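Local coordinates for cell division control protein 4 (Saccharomyces cerevisiae, PDB 3V7D), which recognises phosphorylated targets such as the CDK inhibitor SIC1 for an SCF ubiquitin ligase, marking them for proteasomal degradation, at residues Tyr134-Ala139 / Gly174-Gly179; Arg183-Trp188 / Ile220-Arg225; Asn290-Trp295 / Cys325-Met330. The protein carries 1 engineered substitution. One frame throughout, in Å; residues are numbered along the deposited sequence.

Interaction 1: Tyr134-Ala139 / Gly174-Gly179; sequences YVITGA and GILVSG
With CG1 anti to its carbonyl carbon (chi1 -51°) and CD1 carried on in an extended arm, Ile136 reaches across to Leu176, whose CG stands between its own backbone N and carbonyl carbon (chi1 71°). The two side chains meet tip to tip, Ile136 CD1 lying 4.0 Å from Leu176 CD2. A second touch comes where strand 134-139 begins. The side chain of Tyr134 leaves the backbone toward the other segment, and its ring carbon CE2 comes to 4.0 Å from Gly174 CA, meeting it obliquely. Gly174 sits in a turn with positive phi, and a side chain there would begin close to the tyrosine hydroxyl; its backbone N is taken by Tyr170 OH.

Each segment belongs to a different blade of the WD-repeat beta-propeller, WD 1 for 134-139 and WD 2 for 174-179, and each lies on the second strand of its blade. Leu168, on strand 165-170, packs against both Ile136 and Leu176, and Tyr170 on the same strand touches Tyr134 and Ile136. The CA atoms of Ile136 and Leu176 are 9.2 Å apart, a separation bridged by side chains alone. No hydrogen bond crosses between the segments, so what passes directly from blade to blade here is dispersion between apolar groups, which depends on shape and closeness rather than on bond direction.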
ATOM      1  N   TYR B 134      18.851   2.779  -4.713  1.00 40.12           N
ATOM      2  CA  TYR B 134      19.846   3.539  -3.970  1.00 35.63           C
ATOM      3  C   TYR B 134      19.457   3.626  -2.505  1.00 37.30           C
ATOM      4  O   TYR B 134      18.284   3.801  -2.172  1.00 36.29           O
ATOM      5  CB  TYR B 134      19.967   4.966  -4.497  1.00 31.68           C
ATOM      6  CG  TYR B 134      20.570   5.114  -5.870  1.00 37.73           C
ATOM      7  CD1 TYR B 134      21.840   4.624  -6.151  1.00 41.02           C
ATOM      8  CD2 TYR B 134      19.890   5.792  -6.874  1.00 38.47           C
ATOM      9  CE1 TYR B 134      22.402   4.777  -7.407  1.00 43.24           C
ATOM     10  CE2 TYR B 134      20.439   5.950  -8.131  1.00 42.17           C
ATOM     11  CZ  TYR B 134      21.695   5.443  -8.393  1.00 47.38           C
ATOM     12  OH  TYR B 134      22.240   5.604  -9.648  1.00 47.92           O
ATOM     13  N   VAL B 135      20.447   3.505  -1.629  1.00 38.95           N
ATOM     14  CA  VAL B 135      20.271   3.899  -0.242  1.00 34.06           C
ATOM     15  C   VAL B 135      21.178   5.093  -0.027  1.00 33.75           C
ATOM     16  O   VAL B 135      22.367   5.049  -0.353  1.00 37.59           O
ATOM     17  CB  VAL B 135      20.636   2.785   0.755  1.00 37.42           C
ATOM     18  CG1 VAL B 135      20.278   3.221   2.175  1.00 33.60           C
ATOM     19  CG2 VAL B 135      19.917   1.498   0.399  1.00 38.81           C
ATOM     20  N   ILE B 136      20.608   6.171   0.495  1.00 36.68           N
ATOM     21  CA  ILE B 136      21.339   7.423   0.629  1.00 37.76           C
ATOM     22  C   ILE B 136      21.221   7.948   2.053  1.00 36.00           C
ATOM     23  O   ILE B 136      20.120   8.066   2.588  1.00 33.94           O
ATOM     24  CB  ILE B 136      20.813   8.475  -0.366  1.00 42.56           C
ATOM     25  CG1 ILE B 136      20.759   7.887  -1.778  1.00 44.01           C
ATOM     26  CG2 ILE B 136      21.681   9.721  -0.340  1.00 41.09           C
ATOM     27  CD1 ILE B 136      19.957   8.708  -2.754  1.00 52.08           C
ATOM     28  N   THR B 137      22.362   8.251   2.667  1.00 35.25           N
ATOM     29  CA  THR B 137      22.387   8.693   4.055  1.00 37.33           C
ATOM     30  C   THR B 137      23.165   9.989   4.233  1.00 43.46           C
ATOM     31  O   THR B 137      24.134  10.251   3.520  1.00 43.84           O
ATOM     32  CB  THR B 137      23.024   7.633   4.975  1.00 33.75           C
ATOM     33  OG1 THR B 137      24.291   7.242   4.435  1.00 34.12           O
ATOM     34  CG2 THR B 137      22.124   6.407   5.100  1.00 31.07           C
ATOM     35  N   GLY B 138      22.737  10.789   5.202  1.00 45.90           N
ATOM     36  CA  GLY B 138      23.448  11.998   5.572  1.00 47.22           C
ATOM     37  C   GLY B 138      23.779  11.992   7.054  1.00 47.77           C
ATOM     38  O   GLY B 138      23.072  11.375   7.855  1.00 47.84           O
ATOM     39  N   ALA B 139      24.861  12.668   7.424  1.00 44.56           N
ATOM     40  CA  ALA B 139      25.222  12.786   8.832  1.00 45.59           C
ATOM     41  C   ALA B 139      25.859  14.132   9.160  1.00 53.23           C
ATOM     42  O   ALA B 139      26.014  14.995   8.292  1.00 51.18           O
ATOM     43  CB  ALA B 139      26.138  11.646   9.244  1.00 41.29           C
ATOM     44  N   GLY B 174      18.790   9.473 -10.315  1.00 53.23           N
ATOM     45  CA  GLY B 174      20.031   9.665  -9.588  1.00 50.45           C
ATOM     46  C   GLY B 174      20.278  11.092  -9.142  1.00 48.39           C
ATOM     47  O   GLY B 174      21.401  11.452  -8.795  1.00 49.26           O
ATOM     48  N   ILE B 175      19.231  11.908  -9.149  1.00 51.08           N
ATOM     49  CA  ILE B 175      19.334  13.293  -8.702  1.00 53.57           C
ATOM     50  C   ILE B 175      18.796  13.401  -7.281  1.00 53.29           C
ATOM     51  O   ILE B 175      17.749  12.835  -6.969  1.00 50.62           O
ATOM     52  CB  ILE B 175      18.525  14.242  -9.615  1.00 55.67           C
ATOM     53  CG1 ILE B 175      18.986  14.120 -11.069  1.00 58.31           C
ATOM     54  CG2 ILE B 175      18.634  15.681  -9.133  1.00 58.01           C
ATOM     55  CD1 ILE B 175      20.386  14.645 -11.315  1.00 64.38           C
ATOM     56  N   LEU B 176      19.508  14.119  -6.417  1.00 53.47           N
ATOM     57  CA  LEU B 176      19.039  14.307  -5.047  1.00 52.62           C
ATOM     58  C   LEU B 176      19.308  15.714  -4.516  1.00 47.87           C
ATOM     59  O   LEU B 176      20.213  16.405  -4.981  1.00 47.28           O
ATOM     60  CB  LEU B 176      19.643  13.250  -4.116  1.00 55.98           C
ATOM     61  CG  LEU B 176      21.134  13.338  -3.789  1.00 58.30           C
ATOM     62  CD1 LEU B 176      21.333  13.838  -2.373  1.00 60.16           C
ATOM     63  CD2 LEU B 176      21.809  11.988  -3.971  1.00 60.41           C
ATOM     64  N   VAL B 177      18.510  16.125  -3.536  1.00 47.14           N
ATOM     65  CA  VAL B 177      18.635  17.446  -2.932  1.00 49.69           C
ATOM     66  C   VAL B 177      18.952  17.321  -1.445  1.00 49.34           C
ATOM     67  O   VAL B 177      18.389  16.466  -0.757  1.00 48.71           O
ATOM     68  CB  VAL B 177      17.336  18.256  -3.106  1.00 49.84           C
ATOM     69  CG1 VAL B 177      17.514  19.677  -2.595  1.00 48.52           C
ATOM     70  CG2 VAL B 177      16.912  18.264  -4.566  1.00 51.73           C
ATOM     71  N   SER B 178      19.851  18.170  -0.950  1.00 48.13           N
ATOM     72  CA  SER B 178      20.245  18.138   0.458  1.00 46.07           C
ATOM     73  C   SER B 178      20.121  19.498   1.150  1.00 44.78           C
ATOM     74  O   SER B 178      20.207  20.539   0.510  1.00 44.50           O
ATOM     75  CB  SER B 178      21.680  17.626   0.598  1.00 48.64           C
ATOM     76  OG  SER B 178      22.594  18.485  -0.066  1.00 52.75           O
ATOM     77  N   GLY B 179      19.924  19.470   2.464  1.00 46.85           N
ATOM     78  CA  GLY B 179      19.908  20.672   3.278  1.00 50.85           C
ATOM     79  C   GLY B 179      20.884  20.507   4.427  1.00 51.75           C
ATOM     80  O   GLY B 179      21.060  19.401   4.939  1.00 48.56           O
TER

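Interaction 2: Arg183-Trp188 / Ile220-Arg225; sequences RTVRVW and IVTGSR
Ile220, at the start of the second segment, extends its CD1 to 4.2 Å from Val187 CG2, an apolar touch, and also rests on Trp232 of its own sheet and on Val177 of the neighbouring one. Two residues on, Thr222 faces Val185 tip to tip. Its CG2, anti to the carbonyl carbon, is 3.7 Å from Val185 CG2 and 4.0 Å from Val185 CG1, so the one threonine methyl meets both branches of the valine. The same torsion (chi1 60°) sets OG1 between the backbone N and the carbonyl carbon. That oxygen brushes Val185 CG2, but its hydrogen bonds go to His202 NE2 and Trp232 NE1, the histidine-Ser/Thr-tryptophan network that recurs in WD repeats. The contact thus joins the third strand of the WD 2 blade to the second strand of the WD 3 blade in the propeller. Further along, Ser224 turns to its own repeat, where OG hydrogen-bonds Thr205 O and Asp226 N. Arg225, just past the strand, serves the bound peptide: its NH2 hydrogen-bonds both the backbone and a modified side chain of that peptide, and Arg183 packs on a modified side chain of it as well.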
ATOM      1  N   ARG B 183      23.588  26.312   5.806  1.00 62.06           N
ATOM      2  CA  ARG B 183      22.520  27.165   5.275  1.00 60.05           C
ATOM      3  C   ARG B 183      22.309  27.029   3.765  1.00 56.39           C
ATOM      4  O   ARG B 183      21.510  27.759   3.174  1.00 55.22           O
ATOM      5  CB  ARG B 183      22.740  28.630   5.665  1.00 66.23           C
ATOM      6  CG  ARG B 183      23.015  28.831   7.146  1.00 73.46           C
ATOM      7  CD  ARG B 183      23.493  30.242   7.444  1.00 82.09           C
ATOM      8  NE  ARG B 183      23.901  30.380   8.838  1.00 88.16           N
ATOM      9  CZ  ARG B 183      24.444  31.479   9.353  1.00 96.53           C
ATOM     10  NH1 ARG B 183      24.650  32.542   8.587  1.00 97.92           N
ATOM     11  NH2 ARG B 183      24.784  31.512  10.635  1.00 98.75           N
ATOM     12  N   THR B 184      23.004  26.082   3.146  1.00 54.50           N
ATOM     13  CA  THR B 184      22.877  25.886   1.707  1.00 55.55           C
ATOM     14  C   THR B 184      21.918  24.757   1.336  1.00 57.40           C
ATOM     15  O   THR B 184      21.676  23.837   2.120  1.00 52.80           O
ATOM     16  CB  THR B 184      24.239  25.601   1.054  1.00 55.91           C
ATOM     17  OG1 THR B 184      24.733  24.334   1.511  1.00 52.77           O
ATOM     18  CG2 THR B 184      25.239  26.697   1.402  1.00 52.93           C
ATOM     19  N   VAL B 185      21.369  24.848   0.132  1.00 58.24           N
ATOM     20  CA  VAL B 185      20.601  23.766  -0.457  1.00 54.58           C
ATOM     21  C   VAL B 185      21.402  23.265  -1.651  1.00 58.67           C
ATOM     22  O   VAL B 185      21.766  24.046  -2.530  1.00 57.78           O
ATOM     23  CB  VAL B 185      19.225  24.251  -0.936  1.00 54.29           C
ATOM     24  CG1 VAL B 185      18.449  23.108  -1.560  1.00 52.57           C
ATOM     25  CG2 VAL B 185      18.445  24.870   0.218  1.00 53.91           C
ATOM     26  N   ARG B 186      21.694  21.970  -1.677  1.00 55.47           N
ATOM     27  CA  ARG B 186      22.536  21.422  -2.732  1.00 55.68           C
ATOM     28  C   ARG B 186      21.836  20.363  -3.577  1.00 58.24           C
ATOM     29  O   ARG B 186      21.115  19.509  -3.059  1.00 62.09           O
ATOM     30  CB  ARG B 186      23.831  20.861  -2.146  1.00 56.82           C
ATOM     31  CG  ARG B 186      24.911  21.905  -1.906  1.00 63.71           C
ATOM     32  CD  ARG B 186      26.145  21.265  -1.295  1.00 69.18           C
ATOM     33  NE  ARG B 186      27.322  22.127  -1.359  1.00 76.38           N
ATOM     34  CZ  ARG B 186      27.612  23.063  -0.461  1.00 76.88           C
ATOM     35  NH1 ARG B 186      26.804  23.270   0.569  1.00 78.07           N
ATOM     36  NH2 ARG B 186      28.707  23.796  -0.596  1.00 74.15           N
ATOM     37  N   VAL B 187      22.052  20.437  -4.885  1.00 55.88           N
ATOM     38  CA  VAL B 187      21.534  19.449  -5.819  1.00 55.95           C
ATOM     39  C   VAL B 187      22.690  18.566  -6.269  1.00 59.70           C
ATOM     40  O   VAL B 187      23.757  19.070  -6.615  1.00 62.09           O
ATOM     41  CB  VAL B 187      20.905  20.120  -7.054  1.00 53.52           C
ATOM     42  CG1 VAL B 187      20.363  19.072  -8.018  1.00 46.16           C
ATOM     43  CG2 VAL B 187      19.810  21.090  -6.633  1.00 53.21           C
ATOM     44  N   TRP B 188      22.481  17.254  -6.257  1.00 57.33           N
ATOM     45  CA  TRP B 188      23.545  16.317  -6.593  1.00 59.93           C
ATOM     46  C   TRP B 188      23.137  15.384  -7.726  1.00 59.31           C
ATOM     47  O   TRP B 188      21.962  15.046  -7.877  1.00 59.28           O
ATOM     48  CB  TRP B 188      23.922  15.473  -5.373  1.00 58.21           C
ATOM     49  CG  TRP B 188      24.200  16.255  -4.123  1.00 52.83           C
ATOM     50  CD1 TRP B 188      23.280  16.835  -3.301  1.00 48.04           C
ATOM     51  CD2 TRP B 188      25.482  16.512  -3.536  1.00 52.66           C
ATOM     52  NE1 TRP B 188      23.909  17.449  -2.246  1.00 50.91           N
ATOM     53  CE2 TRP B 188      25.263  17.265  -2.366  1.00 48.49           C
ATOM     54  CE3 TRP B 188      26.795  16.186  -3.891  1.00 53.34           C
ATOM     55  CZ2 TRP B 188      26.304  17.695  -1.549  1.00 47.08           C
ATOM     56  CZ3 TRP B 188      27.828  16.616  -3.077  1.00 50.47           C
ATOM     57  CH2 TRP B 188      27.577  17.361  -1.919  1.00 47.81           C
ATOM     58  N   ILE B 220      11.651  22.542  -5.431  1.00 56.82           N
ATOM     59  CA  ILE B 220      12.191  22.230  -4.116  1.00 53.19           C
ATOM     60  C   ILE B 220      11.638  23.216  -3.094  1.00 53.09           C
ATOM     61  O   ILE B 220      11.597  24.420  -3.344  1.00 56.20           O
ATOM     62  CB  ILE B 220      13.724  22.325  -4.099  1.00 52.55           C
ATOM     63  CG1 ILE B 220      14.326  21.540  -5.262  1.00 50.59           C
ATOM     64  CG2 ILE B 220      14.272  21.833  -2.772  1.00 51.98           C
ATOM     65  CD1 ILE B 220      15.821  21.739  -5.407  1.00 53.81           C
ATOM     66  N   VAL B 221      11.205  22.702  -1.948  1.00 49.60           N
ATOM     67  CA  VAL B 221      10.723  23.539  -0.855  1.00 48.59           C
ATOM     68  C   VAL B 221      11.531  23.229   0.397  1.00 49.37           C
ATOM     69  O   VAL B 221      11.559  22.087   0.851  1.00 53.09           O
ATOM     70  CB  VAL B 221       9.236  23.280  -0.563  1.00 49.12           C
ATOM     71  CG1 VAL B 221       8.697  24.318   0.413  1.00 49.21           C
ATOM     72  CG2 VAL B 221       8.436  23.294  -1.852  1.00 51.23           C
ATOM     73  N   THR B 222      12.187  24.241   0.955  1.00 47.70           N
ATOM     74  CA  THR B 222      13.095  24.021   2.077  1.00 48.45           C
ATOM     75  C   THR B 222      12.721  24.841   3.305  1.00 52.96           C
ATOM     76  O   THR B 222      12.647  26.067   3.243  1.00 59.48           O
ATOM     77  CB  THR B 222      14.561  24.335   1.691  1.00 44.62           C
ATOM     78  OG1 THR B 222      14.671  25.705   1.277  1.00 44.81           O
ATOM     79  CG2 THR B 222      15.022  23.431   0.560  1.00 40.32           C
ATOM     80  N   GLY B 223      12.496  24.155   4.421  1.00 50.13           N
ATOM     81  CA  GLY B 223      12.219  24.817   5.683  1.00 50.37           C
ATOM     82  C   GLY B 223      13.498  25.025   6.473  1.00 53.01           C
ATOM     83  O   GLY B 223      14.390  24.174   6.463  1.00 50.84           O
ATOM     84  N   SER B 224      13.590  26.157   7.164  1.00 54.17           N
ATOM     85  CA  SER B 224      14.813  26.510   7.873  1.00 54.33           C
ATOM     86  C   SER B 224      14.564  27.035   9.278  1.00 51.67           C
ATOM     87  O   SER B 224      13.443  27.390   9.636  1.00 49.33           O
ATOM     88  CB  SER B 224      15.609  27.545   7.071  1.00 57.14           C
ATOM     89  OG  SER B 224      16.601  28.179   7.867  1.00 56.64           O
ATOM     90  N   ARG B 225      15.635  27.089  10.064  1.00 56.23           N
ATOM     91  CA  ARG B 225      15.595  27.688  11.392  1.00 60.14           C
ATOM     92  C   ARG B 225      15.518  29.214  11.339  1.00 61.81           C
ATOM     93  O   ARG B 225      15.520  29.870  12.379  1.00 65.99           O
ATOM     94  CB  ARG B 225      16.815  27.256  12.206  1.00 57.37           C
ATOM     95  CG  ARG B 225      16.777  25.807  12.627  1.00 57.46           C
ATOM     96  CD  ARG B 225      17.968  25.449  13.483  1.00 60.79           C
ATOM     97  NE  ARG B 225      17.719  24.231  14.247  1.00 65.26           N
ATOM     98  CZ  ARG B 225      18.614  23.649  15.037  1.00 69.78           C
ATOM     99  NH1 ARG B 225      19.828  24.170  15.166  1.00 73.03           N
ATOM    100  NH2 ARG B 225      18.295  22.544  15.698  1.00 68.24           N
TER

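Interaction 3: Asn290-Trp295 / Cys325-Met330; sequences NTLIVW and CISASM
Leu292 meets Cys325 and Ser327 without help from a ring; the indole of Trp295, in the same segment as the leucine, is turned into its own blade. One face of that ring carries Ile293 CG2, which stands 3.3 Å above the plane and over its centre, while NE1 hydrogen-bonds Ser285 OG. The contact across is made by aliphatic carbon and sulfur. Leu292 holds CG anti to its carbonyl carbon (chi1 -57°) and sets its forked end astride the serine: CD1 is 3.5 Å from Ser327 CB, and CD2 is 3.7 Å from the same carbon. The CD2 branch also meets Cys325, whose SG is anti to the backbone N (chi1 171°) and lies 4.1 Å from that methyl.

These are neighbouring blades of the WD-repeat propeller: Leu292 is on the third strand of the WD 4 blade, and Cys325 and Ser327 are on the second strand of the WD 5 blade. Val284, Leu306 and Ile313, with Thr316, also touch the leucine, which is buried. Replacing Leu292 with an alanine would probably open a gap over Ser327 CB and take from Cys325 SG the methyl that the leucine offers it. The serine hydroxyl is otherwise occupied, since Ser327 OG hydrogen-bonds both His309 NE2 and Trp337 NE1. Leu292 CD1 comes within 3.9 Å of that oxygen, lying against a polar group whose bonds are made within the WD 5 repeat.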
ATOM      1  N   ASN B 290       4.162  26.415  17.213  1.00 43.01           N
ATOM      2  CA  ASN B 290       2.914  25.689  17.496  1.00 45.97           C
ATOM      3  C   ASN B 290       1.843  25.777  16.405  1.00 45.56           C
ATOM      4  O   ASN B 290       0.692  25.406  16.632  1.00 47.14           O
ATOM      5  CB  ASN B 290       2.303  26.104  18.844  1.00 48.33           C
ATOM      6  CG  ASN B 290       3.337  26.247  19.937  1.00 50.26           C
ATOM      7  OD1 ASN B 290       4.487  25.837  19.777  1.00 54.14           O
ATOM      8  ND2 ASN B 290       2.932  26.829  21.062  1.00 49.39           N
ATOM      9  N   THR B 291       2.214  26.265  15.228  1.00 45.40           N
ATOM     10  CA  THR B 291       1.253  26.425  14.145  1.00 43.05           C
ATOM     11  C   THR B 291       1.716  25.738  12.869  1.00 47.43           C
ATOM     12  O   THR B 291       2.903  25.456  12.689  1.00 41.23           O
ATOM     13  CB  THR B 291       1.019  27.911  13.806  1.00 49.31           C
ATOM     14  OG1 THR B 291       2.184  28.446  13.160  1.00 52.91           O
ATOM     15  CG2 THR B 291       0.714  28.719  15.064  1.00 44.57           C
ATOM     16  N   LEU B 292       0.770  25.476  11.977  1.00 50.86           N
ATOM     17  CA  LEU B 292       1.105  25.019  10.641  1.00 50.14           C
ATOM     18  C   LEU B 292       0.558  26.000   9.620  1.00 50.43           C
ATOM     19  O   LEU B 292      -0.422  26.696   9.881  1.00 49.63           O
ATOM     20  CB  LEU B 292       0.534  23.630  10.371  1.00 45.11           C
ATOM     21  CG  LEU B 292       0.940  22.521  11.337  1.00 43.32           C
ATOM     22  CD1 LEU B 292      -0.135  22.328  12.396  1.00 38.22           C
ATOM     23  CD2 LEU B 292       1.186  21.243  10.571  1.00 39.47           C
ATOM     24  N   ILE B 293       1.194  26.055   8.456  1.00 45.12           N
ATOM     25  CA  ILE B 293       0.685  26.880   7.374  1.00 49.32           C
ATOM     26  C   ILE B 293       0.529  26.056   6.103  1.00 50.64           C
ATOM     27  O   ILE B 293       1.408  25.267   5.751  1.00 54.51           O
ATOM     28  CB  ILE B 293       1.585  28.111   7.110  1.00 47.86           C
ATOM     29  CG1 ILE B 293       1.680  28.980   8.366  1.00 46.25           C
ATOM     30  CG2 ILE B 293       1.030  28.932   5.965  1.00 47.71           C
ATOM     31  CD1 ILE B 293       2.471  30.265   8.174  1.00 49.16           C
ATOM     32  N   VAL B 294      -0.608  26.225   5.436  1.00 45.60           N
ATOM     33  CA  VAL B 294      -0.845  25.590   4.149  1.00 47.39           C
ATOM     34  C   VAL B 294      -0.540  26.594   3.050  1.00 50.92           C
ATOM     35  O   VAL B 294      -1.184  27.637   2.959  1.00 58.06           O
ATOM     36  CB  VAL B 294      -2.301  25.124   4.010  1.00 48.17           C
ATOM     37  CG1 VAL B 294      -2.493  24.371   2.702  1.00 45.87           C
ATOM     38  CG2 VAL B 294      -2.695  24.258   5.196  1.00 46.75           C
ATOM     39  N   TRP B 295       0.450  26.283   2.221  1.00 48.27           N
ATOM     40  CA  TRP B 295       0.906  27.215   1.198  1.00 50.71           C
ATOM     41  C   TRP B 295       0.449  26.814  -0.201  1.00 55.27           C
ATOM     42  O   TRP B 295       0.194  25.641  -0.472  1.00 54.41           O
ATOM     43  CB  TRP B 295       2.432  27.311   1.204  1.00 52.51           C
ATOM     44  CG  TRP B 295       3.046  27.623   2.535  1.00 55.00           C
ATOM     45  CD1 TRP B 295       3.493  26.726   3.464  1.00 52.76           C
ATOM     46  CD2 TRP B 295       3.309  28.923   3.076  1.00 58.26           C
ATOM     47  NE1 TRP B 295       4.008  27.388   4.552  1.00 53.09           N
ATOM     48  CE2 TRP B 295       3.910  28.738   4.336  1.00 58.69           C
ATOM     49  CE3 TRP B 295       3.089  30.226   2.619  1.00 62.75           C
ATOM     50  CZ2 TRP B 295       4.289  29.806   5.147  1.00 62.84           C
ATOM     51  CZ3 TRP B 295       3.467  31.285   3.424  1.00 65.12           C
ATOM     52  CH2 TRP B 295       4.058  31.069   4.674  1.00 66.68           C
ATOM     53  N   CYS B 325      -4.824  17.620   6.385  1.00 42.93           N
ATOM     54  CA  CYS B 325      -3.516  17.747   6.997  1.00 40.67           C
ATOM     55  C   CYS B 325      -3.489  17.044   8.342  1.00 40.57           C
ATOM     56  O   CYS B 325      -4.432  17.145   9.134  1.00 40.05           O
ATOM     57  CB  CYS B 325      -3.135  19.212   7.191  1.00 45.97           C
ATOM     58  SG  CYS B 325      -1.630  19.400   8.176  1.00 47.56           S
ATOM     59  N   ILE B 326      -2.398  16.335   8.592  1.00 34.59           N
ATOM     60  CA  ILE B 326      -2.184  15.671   9.867  1.00 33.63           C
ATOM     61  C   ILE B 326      -0.987  16.322  10.541  1.00 36.98           C
ATOM     62  O   ILE B 326       0.056  16.509   9.912  1.00 35.86           O
ATOM     63  CB  ILE B 326      -1.899  14.176   9.657  1.00 30.64           C
ATOM     64  CG1 ILE B 326      -3.021  13.545   8.835  1.00 33.10           C
ATOM     65  CG2 ILE B 326      -1.728  13.470  10.994  1.00 32.68           C
ATOM     66  CD1 ILE B 326      -2.565  12.398   7.964  1.00 41.18           C
ATOM     67  N   SER B 327      -1.141  16.682  11.812  1.00 38.57           N
ATOM     68  CA  SER B 327      -0.078  17.373  12.539  1.00 37.16           C
ATOM     69  C   SER B 327       0.228  16.682  13.860  1.00 36.03           C
ATOM     70  O   SER B 327      -0.681  16.240  14.561  1.00 35.59           O
ATOM     71  CB  SER B 327      -0.461  18.834  12.787  1.00 36.88           C
ATOM     72  OG  SER B 327      -1.632  18.938  13.581  1.00 39.29           O
ATOM     73  N   ALA B 328       1.511  16.586  14.195  1.00 37.01           N
ATOM     74  CA  ALA B 328       1.924  15.927  15.431  1.00 39.27           C
ATOM     75  C   ALA B 328       2.739  16.890  16.274  1.00 40.63           C
ATOM     76  O   ALA B 328       3.612  17.587  15.759  1.00 42.68           O
ATOM     77  CB  ALA B 328       2.721  14.664  15.130  1.00 35.81           C
ATOM     78  N   SER B 329       2.460  16.930  17.571  1.00 40.52           N
ATOM     79  CA  SER B 329       3.011  17.994  18.402  1.00 39.15           C
ATOM     80  C   SER B 329       3.634  17.537  19.712  1.00 38.02           C
ATOM     81  O   SER B 329       3.385  16.434  20.191  1.00 36.50           O
ATOM     82  CB  SER B 329       1.937  19.051  18.689  1.00 39.35           C
ATOM     83  OG  SER B 329       2.365  19.966  19.687  1.00 41.00           O
ATOM     84  N   MET B 330       4.440  18.423  20.289  1.00 43.46           N
ATOM     85  CA  MET B 330       5.025  18.206  21.600  1.00 44.13           C
ATOM     86  C   MET B 330       3.936  18.216  22.679  1.00 43.50           C
ATOM     87  O   MET B 330       4.158  17.756  23.798  1.00 43.74           O
ATOM     88  CB  MET B 330       6.077  19.279  21.881  1.00 42.15           C
ATOM     89  CG  MET B 330       6.899  19.050  23.135  1.00 46.47           C
ATOM     90  SD  MET B 330       8.198  20.285  23.324  1.00 60.64           S
ATOM     91  CE  MET B 330       8.791  19.898  24.968  1.00145.33           C
TER

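Overall arrangement
All three contacts lie between neighbouring blades of the WD-repeat propeller and follow one another along the chain. Interactions 1 and 2 have centres 12 Å apart and share a sheet: strands 175-180 and 185-189 are adjacent in it, tied by the probable hydrogen bonds Leu176 O to Trp188 N and Ser178 OG to Trp188 NE1. That blade therefore meets one neighbour through interaction 1 and the next through interaction 2. Interaction 3 joins two later blades; its centre is 20 Å from that of interaction 2 and 25 Å from that of interaction 1. Together they span part of the propeller, the substrate-recognition part of this F-box protein; interaction 2 reaches the bound peptide, through Arg183 and Arg225.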